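Local coordinates for protein putative fimbrium tip subunit Fim1F (Parabacteroides distasonis, PDB 3R4R) that is a putative component of the fimbrium tip, part of the surface filaments that mediate cell adhesion and biofilm formation, at residues 168-174 with 227-232; 206-212 with 262-266; 232-236 with 258-263. One frame throughout, in Å; residues are numbered along the deposited sequence.

Overall arrangement
The three contacts lie close together in the C-terminal transthyretin-like domain, with centres 8 to 12 Å apart, and illustrate how two paired strands and the loops beside them are joined in one beta domain. Contact 1 pairs part of strand 161-179 with strand 228-232. Contact 3 starts from Tyr232, shared with contact 1, and joins the following loop to residues 258-263. Contact 2 brings the 206-212 loop to 262-266, so it and contact 3 share Ile262 and Lys263. Along the chain, contact 1 closes before contact 3 opens, while the segments of contacts 1 and 2 alternate. One lysine, Lys263, thereby links two loops beside the strand pair.

Contact 1. Residues 168-174 with 227-232; sequences LSAKIEY and VTFYTY. With SO4 (sulfate ion), chain C; EDO (1,2-ethanediol), chain F; EDO (1,2-ethanediol), chain E.
Ile172 lays its CB over one face of the Phe229 ring, 4.2 Å from the centroid, in a CH-pi contact, while its CG2 reaches CZ of Phe229 at 3.7 Å. The phenylalanine CG sits between its own backbone N and carbonyl carbon (chi1 49°), a torsion that brings the ring nearer the neighbouring strand. Beyond it, CD1 of Ile172 meets CG2 of Thr231, extending this apolar face; Ile172 also touches Ile269 of the adjoining strand and Phe261 from a loop. With Phe229 cut back to an alanine, a gap is likely to open between Ile172 and Val194, and Ile172 CB and CG2 would lose the ring.

The other face carries more polar side chains. Lys171, extended throughout, runs alongside Tyr230 in the same direction, its CG 3.8 Å from CE1 of the tyrosine; both polar ends reach Glu41, Lys171 NZ by a salt bridge and Tyr230 OH by a hydrogen bond. Glu173 brushes OG1 of Thr228 with its CG and sends OE1 to Tyr266.

Ile172 and Phe229 exchange backbone hydrogen bonds, 2.9 Å for Ile172 N to Phe229 O and likewise for Phe229 N to Ile172 O. At one end Val227 N holds a sulfate, probably from the crystallisation liquor, through O4 at 2.8 Å. Side chains thus alternate between an apolar and a more polar face, as in an amphipathic antiparallel strand pair, here within the transthyretin-like C-terminal domain.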
loop_
_atom_site.group_PDB
_atom_site.type_symbol
_atom_site.label_atom_id
_atom_site.label_comp_id
_atom_site.label_asym_id
_atom_site.label_seq_id
_atom_site.Cartn_x
_atom_site.Cartn_y
_atom_site.Cartn_z
ATOM N N LEU A 168 0.651 -0.039 -0.094
ATOM C CA LEU A 168 1.372 1.038 -0.780
ATOM C C LEU A 168 1.263 2.370 0.010
ATOM O O LEU A 168 2.058 3.266 -0.177
ATOM C CB LEU A 168 0.833 1.211 -2.224
ATOM C CG LEU A 168 1.597 2.104 -3.188
ATOM C CD1 LEU A 168 3.067 1.671 -3.304
ATOM C CD2 LEU A 168 0.938 2.116 -4.506
ATOM N N SER A 169 0.315 2.460 0.907
ATOM C CA SER A 169 0.127 3.609 1.774
ATOM C C SER A 169 0.637 3.328 3.170
ATOM O O SER A 169 0.850 2.171 3.542
ATOM C CB SER A 169 -1.352 3.992 1.838
ATOM O OG SER A 169 -2.122 2.959 2.425
ATOM N N ALA A 170 0.837 4.402 3.936
ATOM C CA ALA A 170 1.117 4.366 5.362
ATOM C C ALA A 170 -0.174 4.652 6.131
ATOM O O ALA A 170 -0.999 5.432 5.648
ATOM C CB ALA A 170 2.198 5.365 5.714
ATOM N N LYS A 171 -0.374 3.990 7.290
ATOM C CA LYS A 171 -1.536 4.194 8.148
ATOM C C LYS A 171 -1.117 5.062 9.342
ATOM O O LYS A 171 -0.131 4.760 10.019
ATOM C CB LYS A 171 -2.122 2.834 8.586
ATOM C CG LYS A 171 -3.342 2.907 9.535
ATOM C CD LYS A 171 -3.761 1.499 9.988
ATOM C CE LYS A 171 -4.896 1.508 10.975
ATOM N NZ LYS A 171 -5.288 0.126 11.363
ATOM N N ILE A 172 -1.839 6.162 9.567
ATOM C CA ILE A 172 -1.501 7.110 10.657
ATOM C C ILE A 172 -2.714 7.305 11.576
ATOM O O ILE A 172 -3.783 7.699 11.106
ATOM C CB ILE A 172 -0.997 8.497 10.113
ATOM C CG1 ILE A 172 0.123 8.360 9.044
ATOM C CG2 ILE A 172 -0.573 9.435 11.269
ATOM C CD1 ILE A 172 0.484 9.726 8.377
ATOM N N GLU A 173 -2.542 7.029 12.885
ATOM C CA GLU A 173 -3.584 7.236 13.888
ATOM C C GLU A 173 -3.169 8.337 14.891
ATOM O O GLU A 173 -2.180 8.173 15.592
ATOM C CB GLU A 173 -3.896 5.922 14.637
ATOM C CG GLU A 173 -5.028 6.074 15.661
ATOM C CD GLU A 173 -5.389 4.890 16.544
ATOM O OE1 GLU A 173 -4.609 3.910 16.595
ATOM O OE2 GLU A 173 -6.435 4.967 17.229
ATOM N N TYR A 174 -3.901 9.454 14.948
ATOM C CA TYR A 174 -3.672 10.483 15.973
ATOM C C TYR A 174 -4.435 10.040 17.217
ATOM O O TYR A 174 -5.650 9.852 17.140
ATOM C CB TYR A 174 -4.066 11.897 15.496
ATOM C CG TYR A 174 -4.196 12.915 16.614
ATOM C CD1 TYR A 174 -3.069 13.459 17.223
ATOM C CD2 TYR A 174 -5.441 13.378 17.019
ATOM C CE1 TYR A 174 -3.181 14.417 18.230
ATOM C CE2 TYR A 174 -5.567 14.331 18.030
ATOM C CZ TYR A 174 -4.434 14.853 18.631
ATOM O OH TYR A 174 -4.556 15.783 19.634
ATOM N N VAL A 227 -9.571 10.433 12.708
ATOM C CA VAL A 227 -8.475 10.239 13.663
ATOM C C VAL A 227 -7.476 9.221 13.042
ATOM O O VAL A 227 -6.287 9.344 13.290
ATOM C CB VAL A 227 -9.123 9.799 15.013
ATOM C CG1 VAL A 227 -8.263 8.867 15.846
ATOM C CG2 VAL A 227 -9.546 11.013 15.805
ATOM N N THR A 228 -7.945 8.290 12.210
ATOM C CA THR A 228 -7.101 7.359 11.458
ATOM C C THR A 228 -7.186 7.780 9.975
ATOM O O THR A 228 -8.273 7.865 9.404
ATOM C CB THR A 228 -7.471 5.868 11.699
ATOM O OG1 THR A 228 -7.222 5.511 13.072
ATOM C CG2 THR A 228 -6.688 4.902 10.758
ATOM N N PHE A 229 -6.041 8.063 9.367
ATOM C CA PHE A 229 -5.996 8.511 7.978
ATOM C C PHE A 229 -4.753 7.891 7.276
ATOM O O PHE A 229 -3.913 7.264 7.947
ATOM C CB PHE A 229 -6.004 10.060 7.912
ATOM C CG PHE A 229 -5.008 10.731 8.811
ATOM C CD1 PHE A 229 -5.334 11.028 10.133
ATOM C CD2 PHE A 229 -3.768 11.120 8.327
ATOM C CE1 PHE A 229 -4.400 11.639 10.980
ATOM C CE2 PHE A 229 -2.840 11.750 9.163
ATOM C CZ PHE A 229 -3.155 11.980 10.496
ATOM N N TYR A 230 -4.689 8.018 5.923
ATOM C CA TYR A 230 -3.662 7.410 5.077
ATOM C C TYR A 230 -3.002 8.394 4.128
ATOM O O TYR A 230 -3.564 9.439 3.818
ATOM C CB TYR A 230 -4.270 6.283 4.215
ATOM C CG TYR A 230 -5.156 5.311 4.953
ATOM C CD1 TYR A 230 -4.614 4.264 5.696
ATOM C CD2 TYR A 230 -6.542 5.453 4.937
ATOM C CE1 TYR A 230 -5.425 3.417 6.450
ATOM C CE2 TYR A 230 -7.363 4.618 5.700
ATOM C CZ TYR A 230 -6.800 3.593 6.445
ATOM O OH TYR A 230 -7.601 2.715 7.115
ATOM N N THR A 231 -1.825 8.011 3.618
ATOM C CA THR A 231 -1.028 8.761 2.648
ATOM C C THR A 231 -0.041 7.827 1.933
ATOM O O THR A 231 0.421 6.834 2.515
ATOM C CB THR A 231 -0.272 9.933 3.321
ATOM O OG1 THR A 231 0.507 10.611 2.340
ATOM C CG2 THR A 231 0.652 9.484 4.455
ATOM N N TYR A 232 0.322 8.181 0.682
ATOM C CA TYR A 232 1.389 7.489 0.015
ATOM C C TYR A 232 2.694 8.106 0.514
ATOM O O TYR A 232 2.660 9.257 0.959
ATOM C CB TYR A 232 1.245 7.544 -1.517
ATOM C CG TYR A 232 0.045 6.854 -2.126
ATOM C CD1 TYR A 232 -0.195 5.500 -1.892
ATOM C CD2 TYR A 232 -0.699 7.474 -3.124
ATOM C CE1 TYR A 232 -1.266 4.838 -2.494
ATOM C CE2 TYR A 232 -1.728 6.801 -3.790
ATOM C CZ TYR A 232 -2.018 5.487 -3.458
ATOM O OH TYR A 232 -3.046 4.827 -4.077
HETATM S S SO4 C . -11.991 7.760 12.912
HETATM O O1 SO4 C . -12.154 7.656 11.453
HETATM O O2 SO4 C . -13.113 7.071 13.583
HETATM O O3 SO4 C . -10.716 7.104 13.300
HETATM O O4 SO4 C . -12.001 9.155 13.316
HETATM C C1 EDO F . -6.941 10.825 3.774
HETATM O O1 EDO F . -7.563 10.804 2.477
HETATM C C2 EDO F . -7.769 10.017 4.769
HETATM O O2 EDO F . -7.402 8.635 4.777
HETATM C C1 EDO E . -0.123 0.044 6.405
HETATM O O1 EDO E . -1.251 0.699 5.792
HETATM C C2 EDO E . -0.637 -0.981 7.422
HETATM O O2 EDO E . 0.368 -1.978 7.674
#

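Contact 2. Residues 206-212 with 262-266; sequences FNTSAVE and IKGNY
Lys263 places CG between its backbone N and carbonyl carbon (chi1 65°) and bends at its last torsion (chi4 -60°), turning NZ into the 206-212 loop, where Glu212, extended beyond CG, crosses it at about a right angle. The salt bridge is short, 2.6 Å from NZ of Lys263 to OE1 of Glu212, and uses the anti lone pair of that oxygen. The same OE1 accepts a second bond, on its syn side, from Asn207 N, so two donors grip it and close the glutamate back onto the start of its own loop. NZ of Lys263 also gives a hydrogen bond of 2.8 Å to Asn207 O, coming from above the carbonyl plane. Glu233 gives the ammonium group a second carboxylate partner, and the lysine is likely to keep its positive charge there.

At the other end of the contact, OG1 of Thr208 donates to Lys263 O at 3.1 Å, in the carbonyl plane and on a lone pair. Asn265 spans both segments: its ND2 bonds to Thr208 O at 3.1 Å and to Ile262 O at 3.1 Å, standing above both carbonyl planes, while both acceptors lie near the amide plane, which should hold the amide's rotation. Between these polar ends Ile262 leans toward the loop, its CD1 3.5 Å from Ser209 O and its CG2 close to Ala210 O. Gly264 carries a positive phi (81°), and a CB there would probably clash with OG1 of Thr208. Residues 262-265 form a type II beta turn, here held by a neighbouring loop just before strand 266-273.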
loop_
_atom_site.group_PDB
_atom_site.type_symbol
_atom_site.label_atom_id
_atom_site.label_comp_id
_atom_site.label_asym_id
_atom_site.label_seq_id
_atom_site.Cartn_x
_atom_site.Cartn_y
_atom_site.Cartn_z
ATOM N N PHE A 206 8.794 -1.758 -3.348
ATOM C CA PHE A 206 8.375 -2.792 -2.406
ATOM C C PHE A 206 9.124 -2.790 -1.037
ATOM O O PHE A 206 8.918 -3.731 -0.261
ATOM C CB PHE A 206 8.626 -4.165 -3.067
ATOM C CG PHE A 206 7.973 -4.340 -4.417
ATOM C CD1 PHE A 206 6.635 -4.694 -4.520
ATOM C CD2 PHE A 206 8.713 -4.199 -5.593
ATOM C CE1 PHE A 206 6.036 -4.860 -5.772
ATOM C CE2 PHE A 206 8.111 -4.385 -6.840
ATOM C CZ PHE A 206 6.778 -4.700 -6.917
ATOM N N ASN A 207 9.951 -1.773 -0.724
ATOM C CA ASN A 207 10.690 -1.808 0.543
ATOM C C ASN A 207 9.865 -1.153 1.635
ATOM O O ASN A 207 9.680 0.060 1.633
ATOM C CB ASN A 207 12.068 -1.150 0.429
ATOM C CG ASN A 207 12.967 -1.355 1.637
ATOM O OD1 ASN A 207 12.617 -2.023 2.627
ATOM N ND2 ASN A 207 14.179 -0.828 1.553
ATOM N N THR A 208 9.390 -1.960 2.591
ATOM C CA THR A 208 8.548 -1.476 3.707
ATOM C C THR A 208 9.437 -0.948 4.857
ATOM O O THR A 208 8.957 -0.813 5.969
ATOM C CB THR A 208 7.603 -2.589 4.192
ATOM O OG1 THR A 208 6.790 -2.041 5.224
ATOM C CG2 THR A 208 8.322 -3.861 4.705
ATOM N N SER A 209 10.700 -0.597 4.559
ATOM C CA SER A 209 11.689 -0.075 5.508
ATOM C C SER A 209 12.348 1.234 5.011
ATOM O O SER A 209 13.013 1.906 5.800
ATOM C CB SER A 209 12.784 -1.110 5.778
ATOM O OG SER A 209 12.243 -2.311 6.304
ATOM N N ALA A 210 12.197 1.578 3.721
ATOM C CA ALA A 210 12.791 2.798 3.162
ATOM C C ALA A 210 11.808 3.529 2.267
ATOM O O ALA A 210 11.029 2.884 1.578
ATOM C CB ALA A 210 14.044 2.454 2.380
ATOM N N VAL A 211 11.818 4.873 2.301
ATOM C CA VAL A 211 10.901 5.692 1.499
ATOM C C VAL A 211 11.461 5.708 0.044
ATOM O O VAL A 211 12.620 6.040 -0.157
ATOM C CB VAL A 211 10.678 7.111 2.112
ATOM C CG1 VAL A 211 11.963 7.922 2.219
ATOM C CG2 VAL A 211 9.610 7.893 1.363
ATOM N N GLU A 212 10.655 5.256 -0.946
ATOM C CA GLU A 212 11.079 5.144 -2.363
ATOM C C GLU A 212 10.185 5.965 -3.318
ATOM O O GLU A 212 10.615 6.245 -4.438
ATOM C CB GLU A 212 11.045 3.672 -2.820
ATOM C CG GLU A 212 11.958 2.699 -2.108
ATOM C CD GLU A 212 11.529 1.251 -2.277
ATOM O OE1 GLU A 212 10.481 0.882 -1.700
ATOM O OE2 GLU A 212 12.260 0.467 -2.926
ATOM N N ILE A 262 6.511 5.493 6.048
ATOM C CA ILE A 262 6.872 4.561 4.989
ATOM C C ILE A 262 5.684 3.648 4.704
ATOM O O ILE A 262 4.967 3.268 5.615
ATOM C CB ILE A 262 8.148 3.753 5.403
ATOM C CG1 ILE A 262 9.340 4.683 5.754
ATOM C CG2 ILE A 262 8.572 2.724 4.339
ATOM C CD1 ILE A 262 10.362 4.068 6.748
ATOM N N LYS A 263 5.465 3.327 3.427
ATOM C CA LYS A 263 4.437 2.406 2.959
ATOM C C LYS A 263 4.513 1.062 3.694
ATOM O O LYS A 263 5.611 0.518 3.899
ATOM C CB LYS A 263 4.586 2.173 1.448
ATOM C CG LYS A 263 5.881 1.457 1.062
ATOM C CD LYS A 263 6.110 1.473 -0.437
ATOM C CE LYS A 263 7.495 1.015 -0.802
ATOM N NZ LYS A 263 8.593 1.863 -0.210
ATOM N N GLY A 264 3.352 0.529 4.040
ATOM C CA GLY A 264 3.259 -0.760 4.699
ATOM C C GLY A 264 3.524 -0.701 6.175
ATOM O O GLY A 264 3.812 -1.735 6.772
ATOM N N ASN A 265 3.430 0.504 6.769
ATOM C CA ASN A 265 3.635 0.697 8.200
ATOM C C ASN A 265 2.424 1.394 8.854
ATOM O O ASN A 265 1.676 2.094 8.172
ATOM C CB ASN A 265 4.910 1.504 8.467
ATOM C CG ASN A 265 6.199 0.790 8.136
ATOM O OD1 ASN A 265 6.719 -0.002 8.922
ATOM N ND2 ASN A 265 6.765 1.101 6.996
ATOM N N TYR A 266 2.229 1.171 10.161
ATOM C CA TYR A 266 1.153 1.755 10.976
ATOM C C TYR A 266 1.804 2.594 12.069
ATOM O O TYR A 266 2.690 2.131 12.778
ATOM C CB TYR A 266 0.205 0.655 11.521
ATOM C CG TYR A 266 -0.788 1.007 12.625
ATOM C CD1 TYR A 266 -1.417 2.252 12.662
ATOM C CD2 TYR A 266 -1.220 0.039 13.529
ATOM C CE1 TYR A 266 -2.353 2.560 13.652
ATOM C CE2 TYR A 266 -2.171 0.327 14.506
ATOM C CZ TYR A 266 -2.735 1.589 14.571
ATOM O OH TYR A 266 -3.664 1.834 15.566
#

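Contact 3. Residues 232-236 with 258-263; sequences YEISD and ANKFIK
Glu233 and Ile262 approach to 5.5 Å between CA atoms, and Ile234 and Asn259 to 5.2 Å, in a pairing of two irregular segments, the second of which opens with a short 3-10 turn at 258-260. The Glu233 side chain does most of the work: with CG anti to the carbonyl carbon (chi1 -69°) and an extended chain beyond, it carries its carboxylate across to Lys263. OE2 of Glu233 takes the backbone N of Lys263 on its anti side at 3.2 Å and NZ of the same residue on its syn side at 2.7 Å, the latter a salt bridge. Both donors come from one face of the carboxylate plane, so the lysine curls round a single oxygen and its aliphatic chain packs against the acid, CG of Lys263 lying 3.2 Å from OE2. The other oxygen, OE1, accepts from the backbone N atoms of Glu212 and Asn213.

Farther along, Ile234 presses CG2 against CB of Ala258 at 3.8 Å. Next to this apolar patch one water sits between the segments: it accepts from Ile234 N at 2.8 Å and lies unusually close to the carbonyl oxygens of Ala258 and Phe261, where its exact position is doubtful. With Glu233 buried and both its oxygens supplied with donors, the carboxylate is probably ionised, sharing with Glu212 the single positive charge of Lys263.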
loop_
_atom_site.group_PDB
_atom_site.type_symbol
_atom_site.label_atom_id
_atom_site.label_comp_id
_atom_site.label_asym_id
_atom_site.label_seq_id
_atom_site.Cartn_x
_atom_site.Cartn_y
_atom_site.Cartn_z
ATOM N N TYR A 232 0.322 8.181 0.682
ATOM C CA TYR A 232 1.389 7.489 0.015
ATOM C C TYR A 232 2.694 8.106 0.514
ATOM O O TYR A 232 2.660 9.257 0.959
ATOM C CB TYR A 232 1.245 7.544 -1.517
ATOM C CG TYR A 232 0.045 6.854 -2.126
ATOM C CD1 TYR A 232 -0.195 5.500 -1.892
ATOM C CD2 TYR A 232 -0.699 7.474 -3.124
ATOM C CE1 TYR A 232 -1.266 4.838 -2.494
ATOM C CE2 TYR A 232 -1.728 6.801 -3.790
ATOM C CZ TYR A 232 -2.018 5.487 -3.458
ATOM O OH TYR A 232 -3.046 4.827 -4.077
ATOM N N GLU A 233 3.819 7.350 0.525
ATOM C CA GLU A 233 5.174 7.842 0.868
ATOM C C GLU A 233 5.527 9.186 0.245
ATOM O O GLU A 233 5.069 9.490 -0.865
ATOM C CB GLU A 233 6.258 6.867 0.377
ATOM C CG GLU A 233 6.335 5.544 1.074
ATOM C CD GLU A 233 7.475 4.680 0.594
ATOM O OE1 GLU A 233 7.878 4.737 -0.596
ATOM O OE2 GLU A 233 7.930 3.878 1.433
ATOM N N ILE A 234 6.408 9.943 0.910
ATOM C CA ILE A 234 6.890 11.234 0.448
ATOM C C ILE A 234 8.406 11.233 0.615
ATOM O O ILE A 234 8.869 11.292 1.755
ATOM C CB ILE A 234 6.181 12.356 1.224
ATOM C CG1 ILE A 234 4.634 12.221 1.107
ATOM C CG2 ILE A 234 6.696 13.712 0.750
ATOM C CD1 ILE A 234 3.761 13.043 2.034
ATOM N N SER A 235 9.167 11.156 -0.526
ATOM C CA SER A 235 10.635 11.105 -0.552
ATOM C C SER A 235 11.284 12.449 -0.190
ATOM O O SER A 235 12.325 12.446 0.482
ATOM C CB SER A 235 11.140 10.680 -1.929
ATOM O OG SER A 235 10.766 11.600 -2.941
ATOM N N ASP A 236 10.708 13.590 -0.661
ATOM C CA ASP A 236 11.292 14.913 -0.388
ATOM C C ASP A 236 11.499 15.089 1.122
ATOM O O ASP A 236 10.566 14.918 1.921
ATOM C CB ASP A 236 10.422 16.048 -0.961
ATOM C CG ASP A 236 11.003 17.457 -0.873
ATOM O OD1 ASP A 236 12.174 17.599 -0.465
ATOM O OD2 ASP A 236 10.300 18.411 -1.252
ATOM N N ALA A 258 7.632 14.347 6.627
ATOM C CA ALA A 258 6.804 13.552 5.719
ATOM C C ALA A 258 7.457 12.213 5.354
ATOM O O ALA A 258 6.752 11.226 5.209
ATOM C CB ALA A 258 6.529 14.343 4.456
ATOM N N ASN A 259 8.799 12.169 5.270
ATOM C CA ASN A 259 9.550 10.967 4.891
ATOM C C ASN A 259 9.653 9.930 6.070
ATOM O O ASN A 259 10.236 8.856 5.873
ATOM C CB ASN A 259 10.952 11.342 4.390
ATOM C CG ASN A 259 11.785 12.181 5.310
ATOM O OD1 ASN A 259 11.288 12.994 6.091
ATOM N ND2 ASN A 259 13.087 12.084 5.139
ATOM N N LYS A 260 9.033 10.197 7.240
ATOM C CA LYS A 260 9.054 9.234 8.343
ATOM C C LYS A 260 7.946 8.172 8.159
ATOM O O LYS A 260 8.016 7.100 8.776
ATOM C CB LYS A 260 8.897 9.935 9.710
ATOM C CG LYS A 260 10.020 10.884 10.143
ATOM C CD LYS A 260 11.336 10.181 10.464
ATOM N N PHE A 261 6.939 8.455 7.296
ATOM C CA PHE A 261 5.792 7.579 7.079
ATOM C C PHE A 261 6.031 6.726 5.833
ATOM O O PHE A 261 5.834 7.186 4.706
ATOM C CB PHE A 261 4.511 8.413 6.962
ATOM C CG PHE A 261 4.362 9.402 8.089
ATOM C CD1 PHE A 261 3.853 9.005 9.325
ATOM C CD2 PHE A 261 4.726 10.730 7.920
ATOM C CE1 PHE A 261 3.715 9.915 10.366
ATOM C CE2 PHE A 261 4.642 11.621 8.975
ATOM C CZ PHE A 261 4.104 11.220 10.185
ATOM N N ILE A 262 6.511 5.493 6.048
ATOM C CA ILE A 262 6.872 4.561 4.989
ATOM C C ILE A 262 5.684 3.648 4.704
ATOM O O ILE A 262 4.967 3.268 5.615
ATOM C CB ILE A 262 8.148 3.753 5.403
ATOM C CG1 ILE A 262 9.340 4.683 5.754
ATOM C CG2 ILE A 262 8.572 2.724 4.339
ATOM C CD1 ILE A 262 10.362 4.068 6.748
ATOM N N LYS A 263 5.465 3.327 3.427
ATOM C CA LYS A 263 4.437 2.406 2.959
ATOM C C LYS A 263 4.513 1.062 3.694
ATOM O O LYS A 263 5.611 0.518 3.899
ATOM C CB LYS A 263 4.586 2.173 1.448
ATOM C CG LYS A 263 5.881 1.457 1.062
ATOM C CD LYS A 263 6.110 1.473 -0.437
ATOM C CE LYS A 263 7.495 1.015 -0.802
ATOM N NZ LYS A 263 8.593 1.863 -0.210
HETATM O O HOH W 1 6.689 9.249 3.613
#